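Local atomic coordinates of hypothetical protein (Parabacteroides merdae, PDB entry 4OO3), a protein that is of unknown function but is probably an NAD(P)-dependent oxidoreductase, pairing a Rossmann-fold dinucleotide-binding domain with a C-terminal domain built on a mixed beta sheet. Residues Pro257-Gln262 with Trp305-Pro310. Sequence-based numbering, arbitrary orientation.
Sequences PEEFKQ and WNYTFP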
loop_
_atom_site.group_PDB
_atom_site.type_symbol
_atom_site.label_atom_id
_atom_site.label_comp_id
_atom_site.label_asym_id
_atom_site.label_seq_id
_atom_site.Cartn_x
_atom_site.Cartn_y
_atom_site.Cartn_z
ATOM N N PRO A 257 18.113 -15.455 16.413
ATOM C CA PRO A 257 18.471 -14.344 17.306
ATOM C C PRO A 257 19.382 -13.303 16.649
ATOM O O PRO A 257 19.291 -12.110 16.949
ATOM C CB PRO A 257 19.221 -15.037 18.455
ATOM C CG PRO A 257 18.781 -16.454 18.411
ATOM C CD PRO A 257 18.494 -16.762 16.977
ATOM N N GLU A 258 20.254 -13.768 15.763
ATOM C CA GLU A 258 21.215 -12.908 15.094
ATOM C C GLU A 258 20.493 -12.047 14.074
ATOM O O GLU A 258 20.703 -10.835 14.012
ATOM C CB GLU A 258 22.300 -13.748 14.409
ATOM C CG GLU A 258 23.181 -14.544 15.371
ATOM C CD GLU A 258 22.548 -15.848 15.847
ATOM O OE1 GLU A 258 22.159 -16.681 15.000
ATOM O OE2 GLU A 258 22.449 -16.051 17.075
ATOM N N GLU A 259 19.633 -12.685 13.286
ATOM C CA GLU A 259 18.823 -11.984 12.299
ATOM C C GLU A 259 17.947 -10.936 12.992
ATOM O O GLU A 259 17.855 -9.799 12.537
ATOM C CB GLU A 259 17.967 -12.981 11.511
ATOM C CG GLU A 259 18.769 -13.925 10.611
ATOM C CD GLU A 259 17.944 -15.090 10.093
ATOM O OE1 GLU A 259 16.714 -15.105 10.308
ATOM O OE2 GLU A 259 18.516 -15.996 9.461
ATOM N N PHE A 260 17.337 -11.313 14.115
ATOM C CA PHE A 260 16.546 -10.371 14.901
ATOM C C PHE A 260 17.379 -9.155 15.317
ATOM O O PHE A 260 16.981 -8.018 15.089
ATOM C CB PHE A 260 15.957 -11.039 16.143
ATOM C CG PHE A 260 15.006 -10.156 16.885
ATOM C CD1 PHE A 260 13.668 -10.119 16.540
ATOM C CD2 PHE A 260 15.457 -9.323 17.894
ATOM C CE1 PHE A 260 12.788 -9.284 17.200
ATOM C CE2 PHE A 260 14.586 -8.483 18.560
ATOM C CZ PHE A 260 13.248 -8.463 18.209
ATOM N N LYS A 261 18.534 -9.408 15.920
ATOM C CA LYS A 261 19.452 -8.340 16.315
ATOM C C LYS A 261 19.747 -7.400 15.149
ATOM O O LYS A 261 19.627 -6.182 15.274
ATOM C CB LYS A 261 20.763 -8.939 16.851
ATOM C CG LYS A 261 21.806 -7.927 17.317
ATOM C CD LYS A 261 21.289 -7.069 18.460
ATOM C CE LYS A 261 22.383 -6.189 19.045
ATOM N NZ LYS A 261 21.915 -5.467 20.263
ATOM N N GLN A 262 20.109 -7.979 14.013
ATOM C CA GLN A 262 20.520 -7.200 12.857
ATOM C C GLN A 262 19.399 -6.312 12.319
ATOM O O GLN A 262 19.614 -5.124 12.105
ATOM C CB GLN A 262 21.033 -8.122 11.753
ATOM C CG GLN A 262 21.757 -7.402 10.627
ATOM C CD GLN A 262 22.168 -8.337 9.503
ATOM O OE1 GLN A 262 21.569 -9.396 9.298
ATOM N NE2 GLN A 262 23.192 -7.941 8.758
ATOM N N TRP A 305 7.258 -12.728 3.109
ATOM C CA TRP A 305 8.333 -11.936 3.673
ATOM C C TRP A 305 9.470 -12.860 4.087
ATOM O O TRP A 305 9.368 -13.596 5.072
ATOM C CB TRP A 305 7.834 -11.139 4.884
ATOM C CG TRP A 305 7.107 -9.869 4.515
ATOM C CD1 TRP A 305 5.774 -9.725 4.277
ATOM C CD2 TRP A 305 7.687 -8.576 4.340
ATOM N NE1 TRP A 305 5.483 -8.419 3.963
ATOM C CE2 TRP A 305 6.645 -7.694 3.991
ATOM C CE3 TRP A 305 8.993 -8.078 4.432
ATOM C CZ2 TRP A 305 6.863 -6.339 3.749
ATOM C CZ3 TRP A 305 9.209 -6.734 4.185
ATOM C CH2 TRP A 305 8.150 -5.878 3.849
ATOM N N ASN A 306 10.549 -12.840 3.320
ATOM C CA ASN A 306 11.758 -13.527 3.724
ATOM C C ASN A 306 12.666 -12.552 4.466
ATOM O O ASN A 306 12.398 -11.349 4.497
ATOM C CB ASN A 306 12.450 -14.157 2.515
ATOM C CG ASN A 306 11.669 -15.330 1.952
ATOM O OD1 ASN A 306 11.107 -16.137 2.696
ATOM N ND2 ASN A 306 11.628 -15.431 0.632
ATOM N N TYR A 307 13.725 -13.071 5.078
ATOM C CA TYR A 307 14.614 -12.230 5.859
ATOM C C TYR A 307 15.401 -11.291 4.957
ATOM O O TYR A 307 15.310 -10.073 5.082
ATOM C CB TYR A 307 15.581 -13.042 6.725
ATOM C CG TYR A 307 16.467 -12.118 7.523
ATOM C CD1 TYR A 307 15.923 -11.309 8.516
ATOM C CD2 TYR A 307 17.824 -11.994 7.245
ATOM C CE1 TYR A 307 16.704 -10.427 9.230
ATOM C CE2 TYR A 307 18.616 -11.114 7.962
ATOM C CZ TYR A 307 18.046 -10.335 8.953
ATOM O OH TYR A 307 18.808 -9.449 9.673
ATOM N N THR A 308 16.179 -11.861 4.053
ATOM C CA THR A 308 16.974 -11.053 3.143
ATOM C C THR A 308 17.262 -11.850 1.883
ATOM O O THR A 308 17.120 -13.073 1.870
ATOM C CB THR A 308 18.278 -10.566 3.815
ATOM O OG1 THR A 308 18.780 -9.420 3.120
ATOM C CG2 THR A 308 19.340 -11.669 3.853
ATOM N N PHE A 309 17.653 -11.147 0.826
ATOM C CA PHE A 309 17.906 -11.780 -0.470
ATOM C C PHE A 309 19.398 -11.983 -0.704
ATOM O O PHE A 309 20.214 -11.187 -0.228
ATOM C CB PHE A 309 17.294 -10.965 -1.624
ATOM C CG PHE A 309 17.570 -9.481 -1.558
ATOM C CD1 PHE A 309 18.786 -8.962 -1.978
ATOM C CD2 PHE A 309 16.600 -8.602 -1.099
ATOM C CE1 PHE A 309 19.032 -7.600 -1.928
ATOM C CE2 PHE A 309 16.839 -7.239 -1.046
ATOM C CZ PHE A 309 18.058 -6.739 -1.461
ATOM N N PRO A 310 19.763 -13.051 -1.440
ATOM C CA PRO A 310 21.168 -13.200 -1.826
ATOM C C PRO A 310 21.627 -12.016 -2.678
ATOM O O PRO A 310 20.814 -11.429 -3.388
ATOM C CB PRO A 310 21.187 -14.507 -2.639
ATOM C CG PRO A 310 19.767 -14.805 -2.980
ATOM C CD PRO A 310 18.926 -14.168 -1.918
#
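The phenol of Y307 meets E259 and Q262, three residues apart and so on the same side of helix 257-264. E259 CB sits over one face of the ring, 3.8 Å from its centroid, a CH-pi contact. With CG of E259 anti to its own carbonyl carbon and the chain extended beyond, the side chain crosses the ring obliquely toward its root, and the carboxylate ends stacked above CG of Y307, its plane 16° from that of the ring. Glutamate suits this half-exposed place: aliphatic CB and CG pack on the ring, while OE1 is hydrogen-bonded close by in the chain. The contact ties the chain continuing from interior strand 297-306 of the C-terminal domain's mixed sheet, where the Y307 backbone bonds to F192, to the short helix that follows outermost strand 243-255. Tyrosine offers both a flat face for E259 and a hydroxyl at the far end: Y307 OH donates to Q262 OE1 at 2.8 Å, tilted 32° from the carbonyl plane. Q262, extended with CG anti to the backbone N, presents a neutral amide oxygen as acceptor at the surface. The backbone O of E259 approaches Y307 OH to 3.0 Å, but the hydroxyl hydrogen is directed at Q262 OE1.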